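Local coordinates for protein inactive dihydropteroate synthase 2 (PDB 2VP8) that probably lacks dihydropteroate synthase activity and a role in folate metabolism despite its family membership, though it can probably bind the inhibitor dapsone, and forms a homodimer, at residues 118-123 and 136-141; 99-104 and 127-132; 30-35 and 282-287. One frame throughout, in Å; residues are numbered along the deposited sequence.

Contact 1: 118-123 and 136-141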
ATOM      1  N   GLN B 118      12.424  24.903  -8.201  1.00 40.24           N
ATOM      2  CA  GLN B 118      12.484  23.461  -8.007  1.00 40.37           C
ATOM      3  C   GLN B 118      13.481  23.141  -6.922  1.00 40.13           C
ATOM      4  O   GLN B 118      14.573  23.691  -6.901  1.00 40.55           O
ATOM      5  CB  GLN B 118      12.878  22.743  -9.302  1.00 40.55           C
ATOM      6  CG  GLN B 118      12.956  21.228  -9.182  1.00 41.14           C
ATOM      7  CD  GLN B 118      11.629  20.614  -8.803  1.00 41.69           C
ATOM      8  OE1 GLN B 118      10.630  20.825  -9.481  1.00 42.84           O
ATOM      9  NE2 GLN B 118      11.611  19.851  -7.715  1.00 41.83           N
ATOM     10  N   LEU B 119      13.115  22.254  -6.015  1.00 39.64           N
ATOM     11  CA  LEU B 119      14.058  21.860  -4.996  1.00 39.39           C
ATOM     12  C   LEU B 119      14.998  20.824  -5.597  1.00 38.87           C
ATOM     13  O   LEU B 119      14.561  19.785  -6.085  1.00 39.07           O
ATOM     14  CB  LEU B 119      13.315  21.393  -3.741  1.00 39.30           C
ATOM     15  CG  LEU B 119      13.906  20.552  -2.616  1.00 39.81           C
ATOM     16  CD1 LEU B 119      15.296  20.947  -2.212  1.00 40.99           C
ATOM     17  CD2 LEU B 119      12.968  20.629  -1.439  1.00 39.92           C
ATOM     18  N   ILE B 120      16.287  21.144  -5.601  1.00 38.28           N
ATOM     19  CA  ILE B 120      17.298  20.283  -6.197  1.00 37.89           C
ATOM     20  C   ILE B 120      18.150  19.653  -5.111  1.00 37.83           C
ATOM     21  O   ILE B 120      18.624  20.341  -4.203  1.00 37.90           O
ATOM     22  CB  ILE B 120      18.226  21.070  -7.165  1.00 37.87           C
ATOM     23  CG1 ILE B 120      17.426  21.682  -8.316  1.00 37.32           C
ATOM     24  CG2 ILE B 120      19.331  20.165  -7.716  1.00 37.71           C
ATOM     25  CD1 ILE B 120      18.138  22.823  -9.018  1.00 36.05           C
ATOM     26  N   SER B 121      18.344  18.340  -5.200  1.00 37.62           N
ATOM     27  CA  SER B 121      19.300  17.668  -4.324  1.00 37.53           C
ATOM     28  C   SER B 121      20.402  16.993  -5.125  1.00 37.22           C
ATOM     29  O   SER B 121      20.201  16.599  -6.283  1.00 37.57           O
ATOM     30  CB  SER B 121      18.610  16.661  -3.405  1.00 37.69           C
ATOM     31  OG  SER B 121      18.089  15.569  -4.128  1.00 38.54           O
ATOM     32  N   VAL B 122      21.569  16.879  -4.513  1.00 36.52           N
ATOM     33  CA  VAL B 122      22.697  16.239  -5.166  1.00 35.93           C
ATOM     34  C   VAL B 122      23.010  14.902  -4.492  1.00 35.81           C
ATOM     35  O   VAL B 122      23.182  14.833  -3.271  1.00 35.59           O
ATOM     36  CB  VAL B 122      23.939  17.193  -5.254  1.00 35.72           C
ATOM     37  CG1 VAL B 122      24.307  17.764  -3.892  1.00 34.99           C
ATOM     38  CG2 VAL B 122      25.130  16.497  -5.904  1.00 35.72           C
ATOM     39  N   ASP B 123      23.039  13.846  -5.303  1.00 35.86           N
ATOM     40  CA  ASP B 123      23.436  12.510  -4.856  1.00 36.14           C
ATOM     41  C   ASP B 123      24.969  12.339  -4.856  1.00 35.87           C
ATOM     42  O   ASP B 123      25.558  11.857  -5.830  1.00 35.71           O
ATOM     43  CB  ASP B 123      22.764  11.431  -5.721  1.00 36.23           C
ATOM     44  CG  ASP B 123      23.051  10.009  -5.229  1.00 37.25           C
ATOM     45  OD1 ASP B 123      23.832   9.836  -4.271  1.00 37.46           O
ATOM     46  OD2 ASP B 123      22.492   9.053  -5.806  1.00 39.08           O
ATOM     47  N   ALA B 136      26.251  25.627  -7.492  1.00 38.08           N
ATOM     48  CA  ALA B 136      25.559  25.564  -8.767  1.00 37.92           C
ATOM     49  C   ALA B 136      24.055  25.798  -8.616  1.00 37.98           C
ATOM     50  O   ALA B 136      23.391  26.219  -9.575  1.00 38.32           O
ATOM     51  CB  ALA B 136      25.840  24.240  -9.457  1.00 37.78           C
ATOM     52  N   GLY B 137      23.529  25.527  -7.420  1.00 37.72           N
ATOM     53  CA  GLY B 137      22.122  25.768  -7.109  1.00 37.47           C
ATOM     54  C   GLY B 137      21.414  24.693  -6.293  1.00 37.45           C
ATOM     55  O   GLY B 137      20.219  24.815  -6.021  1.00 37.68           O
ATOM     56  N   ALA B 138      22.132  23.640  -5.900  1.00 37.11           N
ATOM     57  CA  ALA B 138      21.528  22.557  -5.117  1.00 36.54           C
ATOM     58  C   ALA B 138      21.117  23.050  -3.734  1.00 36.42           C
ATOM     59  O   ALA B 138      21.805  23.866  -3.117  1.00 36.69           O
ATOM     60  CB  ALA B 138      22.466  21.367  -5.008  1.00 36.37           C
ATOM     61  N   ASP B 139      19.985  22.551  -3.258  1.00 36.15           N
ATOM     62  CA  ASP B 139      19.402  23.011  -2.008  1.00 35.83           C
ATOM     63  C   ASP B 139      19.602  21.986  -0.904  1.00 35.36           C
ATOM     64  O   ASP B 139      19.539  22.314   0.285  1.00 35.43           O
ATOM     65  CB  ASP B 139      17.908  23.276  -2.202  1.00 35.85           C
ATOM     66  CG  ASP B 139      17.618  24.061  -3.464  1.00 37.02           C
ATOM     67  OD1 ASP B 139      18.021  25.241  -3.538  1.00 39.18           O
ATOM     68  OD2 ASP B 139      17.000  23.500  -4.392  1.00 38.02           O
ATOM     69  N   LEU B 140      19.851  20.747  -1.308  1.00 34.79           N
ATOM     70  CA  LEU B 140      19.854  19.621  -0.395  1.00 34.11           C
ATOM     71  C   LEU B 140      20.975  18.676  -0.778  1.00 34.02           C
ATOM     72  O   LEU B 140      21.127  18.329  -1.947  1.00 34.21           O
ATOM     73  CB  LEU B 140      18.492  18.907  -0.474  1.00 34.27           C
ATOM     74  CG  LEU B 140      18.184  17.592   0.253  1.00 33.82           C
ATOM     75  CD1 LEU B 140      18.329  17.724   1.780  1.00 33.77           C
ATOM     76  CD2 LEU B 140      16.794  17.140  -0.100  1.00 33.29           C
ATOM     77  N   ILE B 141      21.772  18.263   0.199  1.00 33.82           N
ATOM     78  CA  ILE B 141      22.763  17.228  -0.056  1.00 33.58           C
ATOM     79  C   ILE B 141      22.186  15.872   0.331  1.00 33.61           C
ATOM     80  O   ILE B 141      21.744  15.663   1.466  1.00 33.35           O
ATOM     81  CB  ILE B 141      24.080  17.477   0.682  1.00 33.64           C
ATOM     82  CG1 ILE B 141      24.575  18.909   0.430  1.00 33.34           C
ATOM     83  CG2 ILE B 141      25.124  16.440   0.252  1.00 33.69           C
ATOM     84  CD1 ILE B 141      25.556  19.406   1.444  1.00 31.58           C
TER
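Ser-121 and Leu-140 lie side by side on two parallel strands, and their shapes are complementary. The small CB of Ser-121 enters the bend of the leucine, 3.7 Å from its CB and close to CG and CD2 as well. The turn at chi2 (60°) sets CD2 beside the serine, and the Ser-121 hydroxyl hydrogen-bonds to Asp-83. On the other face of the sheet, the CG1 knob of Val-122 reaches into a notch, 4.2 Å from Ala-138 CB and 4.4 Å from Ile-141 CG2. The two strands, with helix 127-136 between them, form one beta-alpha-beta unit of the TIM barrel. The serine and leucine reach Met-45 of strand 43-49, while the valine and isoleucine meet the surrounding helices. Backbone pairing runs from Val-122 N to Leu-140 O (3.0 Å) and from Asp-139 N to Ile-120 O (2.8 Å). Next to Leu-140, the carboxylate of Asp-139 folds back to act as a strand partner: its OD2 takes Ile-120 N at 2.7 Å in an almost straight bond, through the anti lone pair. The CD1 methyl of Leu-119 lies obliquely across Asp-139 CB at 3.5 Å, and Arg-112 and Arg-35 bind the carboxylate by salt bridges.

Contact 2: 99-104 and 127-132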
ATOM      1  N   THR B  99      36.364  15.571 -12.681  1.00 44.74           N
ATOM      2  CA  THR B  99      35.462  15.287 -13.794  1.00 44.77           C
ATOM      3  C   THR B  99      34.011  15.203 -13.329  1.00 44.73           C
ATOM      4  O   THR B  99      33.105  15.654 -14.034  1.00 44.88           O
ATOM      5  CB  THR B  99      35.846  13.993 -14.556  1.00 44.83           C
ATOM      6  OG1 THR B  99      35.532  12.846 -13.755  1.00 44.84           O
ATOM      7  CG2 THR B  99      37.337  13.990 -14.929  1.00 44.68           C
ATOM      8  N   GLU B 100      33.797  14.639 -12.140  1.00 44.63           N
ATOM      9  CA  GLU B 100      32.453  14.527 -11.567  1.00 44.47           C
ATOM     10  C   GLU B 100      31.806  15.896 -11.363  1.00 44.23           C
ATOM     11  O   GLU B 100      30.598  16.042 -11.543  1.00 44.45           O
ATOM     12  CB  GLU B 100      32.466  13.744 -10.248  1.00 44.54           C
ATOM     13  CG  GLU B 100      31.110  13.111  -9.908  1.00 45.13           C
ATOM     14  CD  GLU B 100      30.920  12.804  -8.430  1.00 45.73           C
ATOM     15  OE1 GLU B 100      31.919  12.555  -7.717  1.00 45.90           O
ATOM     16  OE2 GLU B 100      29.753  12.803  -7.980  1.00 45.94           O
ATOM     17  N   ILE B 101      32.612  16.885 -10.978  1.00 44.00           N
ATOM     18  CA  ILE B 101      32.166  18.275 -10.872  1.00 43.76           C
ATOM     19  C   ILE B 101      31.739  18.793 -12.243  1.00 43.62           C
ATOM     20  O   ILE B 101      30.642  19.335 -12.385  1.00 43.71           O
ATOM     21  CB  ILE B 101      33.267  19.204 -10.263  1.00 43.87           C
ATOM     22  CG1 ILE B 101      33.486  18.906  -8.777  1.00 43.78           C
ATOM     23  CG2 ILE B 101      32.936  20.693 -10.466  1.00 43.82           C
ATOM     24  CD1 ILE B 101      32.288  19.201  -7.901  1.00 44.51           C
ATOM     25  N   THR B 102      32.597  18.602 -13.246  1.00 43.39           N
ATOM     26  CA  THR B 102      32.312  19.053 -14.613  1.00 43.25           C
ATOM     27  C   THR B 102      31.191  18.239 -15.270  1.00 43.02           C
ATOM     28  O   THR B 102      30.875  18.442 -16.440  1.00 43.10           O
ATOM     29  CB  THR B 102      33.576  19.046 -15.524  1.00 43.36           C
ATOM     30  OG1 THR B 102      34.093  17.715 -15.631  1.00 43.55           O
ATOM     31  CG2 THR B 102      34.668  19.983 -14.981  1.00 43.24           C
ATOM     32  N   ARG B 103      30.602  17.317 -14.511  1.00 42.73           N
ATOM     33  CA  ARG B 103      29.415  16.591 -14.956  1.00 42.42           C
ATOM     34  C   ARG B 103      28.147  17.070 -14.252  1.00 41.87           C
ATOM     35  O   ARG B 103      27.107  17.207 -14.888  1.00 41.87           O
ATOM     36  CB  ARG B 103      29.587  15.070 -14.804  1.00 42.62           C
ATOM     37  CG  ARG B 103      30.367  14.425 -15.957  1.00 43.42           C
ATOM     38  CD  ARG B 103      29.865  13.013 -16.288  1.00 44.39           C
ATOM     39  NE  ARG B 103      30.638  11.957 -15.628  1.00 44.74           N
ATOM     40  CZ  ARG B 103      31.734  11.389 -16.134  1.00 44.99           C
ATOM     41  NH1 ARG B 103      32.213  11.771 -17.314  1.00 44.88           N
ATOM     42  NH2 ARG B 103      32.361  10.438 -15.453  1.00 44.94           N
ATOM     43  N   LEU B 104      28.237  17.338 -12.951  1.00 41.25           N
ATOM     44  CA  LEU B 104      27.062  17.745 -12.168  1.00 40.81           C
ATOM     45  C   LEU B 104      26.739  19.229 -12.273  1.00 40.21           C
ATOM     46  O   LEU B 104      25.566  19.606 -12.330  1.00 40.23           O
ATOM     47  CB  LEU B 104      27.218  17.374 -10.686  1.00 40.90           C
ATOM     48  CG  LEU B 104      27.172  15.909 -10.251  1.00 41.02           C
ATOM     49  CD1 LEU B 104      27.441  15.816  -8.766  1.00 41.51           C
ATOM     50  CD2 LEU B 104      25.844  15.250 -10.587  1.00 40.80           C
ATOM     51  N   ALA B 127      32.457  15.642  -0.131  1.00 35.96           N
ATOM     52  CA  ALA B 127      32.256  17.035   0.284  1.00 36.10           C
ATOM     53  C   ALA B 127      32.637  18.066  -0.788  1.00 36.17           C
ATOM     54  O   ALA B 127      31.952  19.077  -0.951  1.00 36.00           O
ATOM     55  CB  ALA B 127      33.013  17.308   1.577  1.00 36.09           C
ATOM     56  N   GLN B 128      33.733  17.806  -1.499  1.00 36.34           N
ATOM     57  CA  GLN B 128      34.176  18.666  -2.596  1.00 36.63           C
ATOM     58  C   GLN B 128      33.102  18.738  -3.687  1.00 36.62           C
ATOM     59  O   GLN B 128      32.833  19.808  -4.238  1.00 36.67           O
ATOM     60  CB  GLN B 128      35.505  18.165  -3.185  1.00 36.55           C
ATOM     61  CG  GLN B 128      36.698  18.195  -2.224  1.00 36.80           C
ATOM     62  CD  GLN B 128      38.034  17.954  -2.925  1.00 37.14           C
ATOM     63  OE1 GLN B 128      38.084  17.715  -4.133  1.00 38.11           O
ATOM     64  NE2 GLN B 128      39.126  18.021  -2.163  1.00 37.37           N
ATOM     65  N   VAL B 129      32.486  17.593  -3.974  1.00 36.61           N
ATOM     66  CA  VAL B 129      31.443  17.494  -4.993  1.00 36.51           C
ATOM     67  C   VAL B 129      30.182  18.240  -4.558  1.00 36.54           C
ATOM     68  O   VAL B 129      29.582  18.969  -5.348  1.00 36.66           O
ATOM     69  CB  VAL B 129      31.118  16.020  -5.332  1.00 36.48           C
ATOM     70  CG1 VAL B 129      30.108  15.940  -6.453  1.00 36.67           C
ATOM     71  CG2 VAL B 129      32.374  15.274  -5.732  1.00 36.31           C
ATOM     72  N   ALA B 130      29.798  18.063  -3.297  1.00 36.51           N
ATOM     73  CA  ALA B 130      28.645  18.753  -2.729  1.00 36.65           C
ATOM     74  C   ALA B 130      28.836  20.263  -2.703  1.00 36.72           C
ATOM     75  O   ALA B 130      27.878  21.013  -2.897  1.00 36.80           O
ATOM     76  CB  ALA B 130      28.352  18.239  -1.334  1.00 36.63           C
ATOM     77  N   LYS B 131      30.075  20.694  -2.465  1.00 36.87           N
ATOM     78  CA  LYS B 131      30.423  22.110  -2.412  1.00 37.08           C
ATOM     79  C   LYS B 131      30.024  22.831  -3.701  1.00 37.21           C
ATOM     80  O   LYS B 131      29.219  23.765  -3.672  1.00 37.19           O
ATOM     81  CB  LYS B 131      31.920  22.283  -2.132  1.00 37.09           C
ATOM     82  CG  LYS B 131      32.300  23.618  -1.494  1.00 37.28           C
ATOM     83  CD  LYS B 131      33.808  23.753  -1.300  1.00 37.23           C
ATOM     84  CE  LYS B 131      34.154  25.008  -0.506  1.00 37.42           C
ATOM     85  NZ  LYS B 131      35.599  25.355  -0.604  1.00 37.27           N
ATOM     86  N   ALA B 132      30.567  22.375  -4.828  1.00 37.38           N
ATOM     87  CA  ALA B 132      30.301  22.995  -6.124  1.00 37.59           C
ATOM     88  C   ALA B 132      28.846  22.839  -6.549  1.00 37.87           C
ATOM     89  O   ALA B 132      28.308  23.698  -7.252  1.00 38.08           O
ATOM     90  CB  ALA B 132      31.223  22.432  -7.181  1.00 37.48           C
TER
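Val-129 presents its two methyls to helix 98-114, where Glu-100 meets both and Leu-104, one turn on, meets one of them. Each crosses the valine at about a right angle. The carboxylate of Glu-100 straddles the fork, with OE1 3.4 Å from Val-129 CG2 and OE2 3.5 Å from CG1. This is van der Waals contact with methyl groups and not a polar bond; the extended glutamate chain brings its carboxylate to them at the partly exposed edge of the contact. Leu-104 brings CD1 to the same CG1 methyl at 3.5 Å, so CG1 is shared between an acid and a leucine. Ile-101, next to Glu-100 in its helix, reaches between Val-129 and Ala-132 of helix 127-136. Its chain is bent at chi2 (-65°), which swings CD1 out toward the neighbouring helix, and this methyl rests 3.5 Å from both Val-129 CA and Ala-132 CB. Alanine fits here because its short side chain lets the isoleucine come close to the backbone. The axes of segments 99-104 and 127-132 come within 9.7 Å and cross at -29°, nearly aligned in direction, as is characteristic of consecutive helices packed side by side in the outer layer of a TIM barrel.

Contact 3: 30-35 and 282-287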
ATOM      1  N   SER B  30       3.307  23.308   0.998  1.00 47.77           N
ATOM      2  CA  SER B  30       4.392  23.430   1.975  1.00 47.13           C
ATOM      3  C   SER B  30       5.692  23.956   1.338  1.00 46.46           C
ATOM      4  O   SER B  30       5.795  24.096   0.115  1.00 46.28           O
ATOM      5  CB  SER B  30       4.657  22.076   2.650  1.00 47.27           C
ATOM      6  OG  SER B  30       3.876  21.899   3.820  1.00 47.89           O
ATOM      7  N   THR B  31       6.674  24.258   2.184  1.00 45.55           N
ATOM      8  CA  THR B  31       8.021  24.574   1.731  1.00 44.84           C
ATOM      9  C   THR B  31       9.026  23.630   2.385  1.00 44.30           C
ATOM     10  O   THR B  31       8.989  23.421   3.598  1.00 44.45           O
ATOM     11  CB  THR B  31       8.426  26.026   2.062  1.00 44.74           C
ATOM     12  OG1 THR B  31       8.249  26.259   3.462  1.00 45.20           O
ATOM     13  CG2 THR B  31       7.588  27.029   1.275  1.00 44.79           C
ATOM     14  N   LEU B  32       9.907  23.047   1.577  1.00 43.51           N
ATOM     15  CA  LEU B  32      11.080  22.351   2.086  1.00 42.81           C
ATOM     16  C   LEU B  32      12.294  23.081   1.546  1.00 42.38           C
ATOM     17  O   LEU B  32      12.330  23.429   0.362  1.00 42.18           O
ATOM     18  CB  LEU B  32      11.103  20.898   1.622  1.00 42.83           C
ATOM     19  CG  LEU B  32      11.546  19.785   2.580  1.00 43.17           C
ATOM     20  CD1 LEU B  32      12.201  18.680   1.766  1.00 42.98           C
ATOM     21  CD2 LEU B  32      12.480  20.254   3.702  1.00 42.71           C
ATOM     22  N   CYS B  33      13.276  23.320   2.412  1.00 42.04           N
ATOM     23  CA  CYS B  33      14.480  24.093   2.064  1.00 41.88           C
ATOM     24  C   CYS B  33      14.154  25.350   1.264  1.00 41.39           C
ATOM     25  O   CYS B  33      14.818  25.648   0.282  1.00 41.35           O
ATOM     26  CB  CYS B  33      15.497  23.237   1.295  1.00 41.94           C
ATOM     27  SG  CYS B  33      16.025  21.733   2.151  1.00 43.17           S
ATOM     28  N   GLY B  34      13.120  26.072   1.682  1.00 41.26           N
ATOM     29  CA  GLY B  34      12.733  27.328   1.037  1.00 41.02           C
ATOM     30  C   GLY B  34      12.117  27.193  -0.348  1.00 40.85           C
ATOM     31  O   GLY B  34      11.897  28.194  -1.023  1.00 41.30           O
ATOM     32  N   ARG B  35      11.832  25.964  -0.770  1.00 40.29           N
ATOM     33  CA  ARG B  35      11.240  25.714  -2.084  1.00 39.81           C
ATOM     34  C   ARG B  35       9.809  25.188  -1.999  1.00 39.53           C
ATOM     35  O   ARG B  35       9.496  24.376  -1.125  1.00 39.04           O
ATOM     36  CB  ARG B  35      12.084  24.712  -2.882  1.00 39.88           C
ATOM     37  CG  ARG B  35      13.539  25.101  -3.065  1.00 39.33           C
ATOM     38  CD  ARG B  35      13.673  26.285  -3.976  1.00 38.12           C
ATOM     39  NE  ARG B  35      15.068  26.641  -4.159  1.00 36.74           N
ATOM     40  CZ  ARG B  35      15.479  27.791  -4.664  1.00 35.21           C
ATOM     41  NH1 ARG B  35      14.594  28.705  -5.036  1.00 35.22           N
ATOM     42  NH2 ARG B  35      16.772  28.021  -4.792  1.00 34.49           N
ATOM     43  N   GLY B 282       3.517   8.129   8.043  1.00 36.36           N
ATOM     44  CA  GLY B 282       3.961   9.514   8.182  1.00 36.53           C
ATOM     45  C   GLY B 282       5.304   9.860   7.564  1.00 36.72           C
ATOM     46  O   GLY B 282       5.872  10.919   7.847  1.00 36.72           O
ATOM     47  N   ALA B 283       5.821   8.968   6.729  1.00 36.97           N
ATOM     48  CA  ALA B 283       7.037   9.250   5.965  1.00 37.24           C
ATOM     49  C   ALA B 283       6.836  10.532   5.149  1.00 37.25           C
ATOM     50  O   ALA B 283       5.769  10.734   4.567  1.00 37.79           O
ATOM     51  CB  ALA B 283       7.374   8.065   5.058  1.00 37.09           C
ATOM     52  N   ARG B 284       7.836  11.404   5.101  1.00 37.17           N
ATOM     53  CA  ARG B 284       7.643  12.681   4.416  1.00 37.23           C
ATOM     54  C   ARG B 284       7.991  12.630   2.919  1.00 37.55           C
ATOM     55  O   ARG B 284       7.345  13.298   2.099  1.00 37.51           O
ATOM     56  CB  ARG B 284       8.405  13.801   5.129  1.00 36.97           C
ATOM     57  CG  ARG B 284       8.328  15.166   4.448  1.00 37.47           C
ATOM     58  CD  ARG B 284       7.154  16.039   4.914  1.00 38.10           C
ATOM     59  NE  ARG B 284       7.200  17.381   4.309  1.00 39.63           N
ATOM     60  CZ  ARG B 284       7.977  18.390   4.725  1.00 41.44           C
ATOM     61  NH1 ARG B 284       8.802  18.246   5.766  1.00 41.56           N
ATOM     62  NH2 ARG B 284       7.930  19.566   4.102  1.00 41.81           N
ATOM     63  N   MET B 285       9.003  11.837   2.566  1.00 37.50           N
ATOM     64  CA  MET B 285       9.547  11.863   1.211  1.00 37.39           C
ATOM     65  C   MET B 285       9.881  10.471   0.689  1.00 37.19           C
ATOM     66  O   MET B 285      10.204   9.570   1.465  1.00 36.92           O
ATOM     67  CB  MET B 285      10.786  12.758   1.160  1.00 37.09           C
ATOM     68  CG  MET B 285      11.194  13.178  -0.226  1.00 37.34           C
ATOM     69  SD  MET B 285      12.218  14.664  -0.220  1.00 37.98           S
ATOM     70  CE  MET B 285      13.794  13.909   0.068  1.00 41.10           C
ATOM     71  N   PHE B 286       9.811  10.315  -0.633  1.00 36.86           N
ATOM     72  CA  PHE B 286      10.083   9.047  -1.282  1.00 36.67           C
ATOM     73  C   PHE B 286      10.995   9.234  -2.485  1.00 36.86           C
ATOM     74  O   PHE B 286      10.684   9.993  -3.411  1.00 36.76           O
ATOM     75  CB  PHE B 286       8.775   8.373  -1.702  1.00 36.88           C
ATOM     76  CG  PHE B 286       7.972   7.851  -0.552  1.00 36.72           C
ATOM     77  CD1 PHE B 286       7.023   8.648   0.065  1.00 37.30           C
ATOM     78  CD2 PHE B 286       8.170   6.562  -0.083  1.00 37.75           C
ATOM     79  CE1 PHE B 286       6.290   8.186   1.146  1.00 37.17           C
ATOM     80  CE2 PHE B 286       7.432   6.078   0.992  1.00 39.16           C
ATOM     81  CZ  PHE B 286       6.489   6.899   1.610  1.00 38.84           C
ATOM     82  N   ARG B 287      12.125   8.536  -2.459  1.00 36.94           N
ATOM     83  CA  ARG B 287      13.087   8.573  -3.553  1.00 37.00           C
ATOM     84  C   ARG B 287      12.750   7.499  -4.579  1.00 37.05           C
ATOM     85  O   ARG B 287      12.787   6.305  -4.274  1.00 37.35           O
ATOM     86  CB  ARG B 287      14.500   8.366  -3.010  1.00 36.93           C
ATOM     87  CG  ARG B 287      15.594   8.794  -3.955  1.00 36.18           C
ATOM     88  CD  ARG B 287      16.924   8.661  -3.265  1.00 36.62           C
ATOM     89  NE  ARG B 287      18.023   9.118  -4.104  1.00 37.51           N
ATOM     90  CZ  ARG B 287      18.991   8.332  -4.556  1.00 37.39           C
ATOM     91  NH1 ARG B 287      19.007   7.045  -4.236  1.00 38.31           N
ATOM     92  NH2 ARG B 287      19.952   8.837  -5.314  1.00 36.62           N
TER
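Arg-284 and Leu-32 supply most of the buried surface, their side chains running antiparallel and overlapping near their ends. The arginine starts with CG anti to the backbone N (chi1 177°) and then bends at chi2 (90°), which carries its guanidinium across to strand 30-32. There NH2 comes 3.9 Å from Leu-32 CG, in an oblique approach, and 4.4 Å from Ser-30 CB. Thr-31 O lies at the edge of the guanidinium, near its plane, but at 4.0 Å from NH2 it is too far for a hydrogen bond; the attraction is at most a loose electrostatic one. A long, flexible arginine suits this partly exposed place, since its chain packs against Leu-43 and Pro-245 while its head reaches the hairpin. Strands 30-32 and 35-37 form that hairpin, turning through a type I' turn from Leu-32 to Arg-35, and it lies against the strand starts of the TIM barrel, where strand 285-288 begins. Leu-32 directs its apolar side chain toward strand 285-288: its CD1 meets the sulfur of Met-285, SD, at 4.5 Å, a distant van der Waals contact. Met-285 has a supple unbranched side chain that reaches across to Leu-32, and it also touches Met-45 and Leu-247 on the strands to either side. Both central residues of the turn, Cys-33 and Gly-34, have the positive phi that type I' requires, and glycine takes it with the least strain.

Near the N terminus of the modelled chain, 30-35 belongs to a hairpin of strands 30-32 and 35-37, and contact 3 closes by far the longest loop when 282-287 returns nearly 250 residues later. Contacts 1 and 2 both lie inside that loop. Following the chain, 99-104 comes first, then 118-123, 127-132 and 136-141, so the segments alternate and the two contacts cross. Contact 2 joins two outer helices and contact 1 two inner strands; Leu-104 CD1 meets Val-122 CG2 at 3.7 Å, fastening helix layer to sheet. Contact 3 ties the N-terminal hairpin to the same sheet, and Leu-119 packs against Leu-32 while Asp-123 forms a salt bridge with Arg-287. Contacts 2 and 3 do not touch.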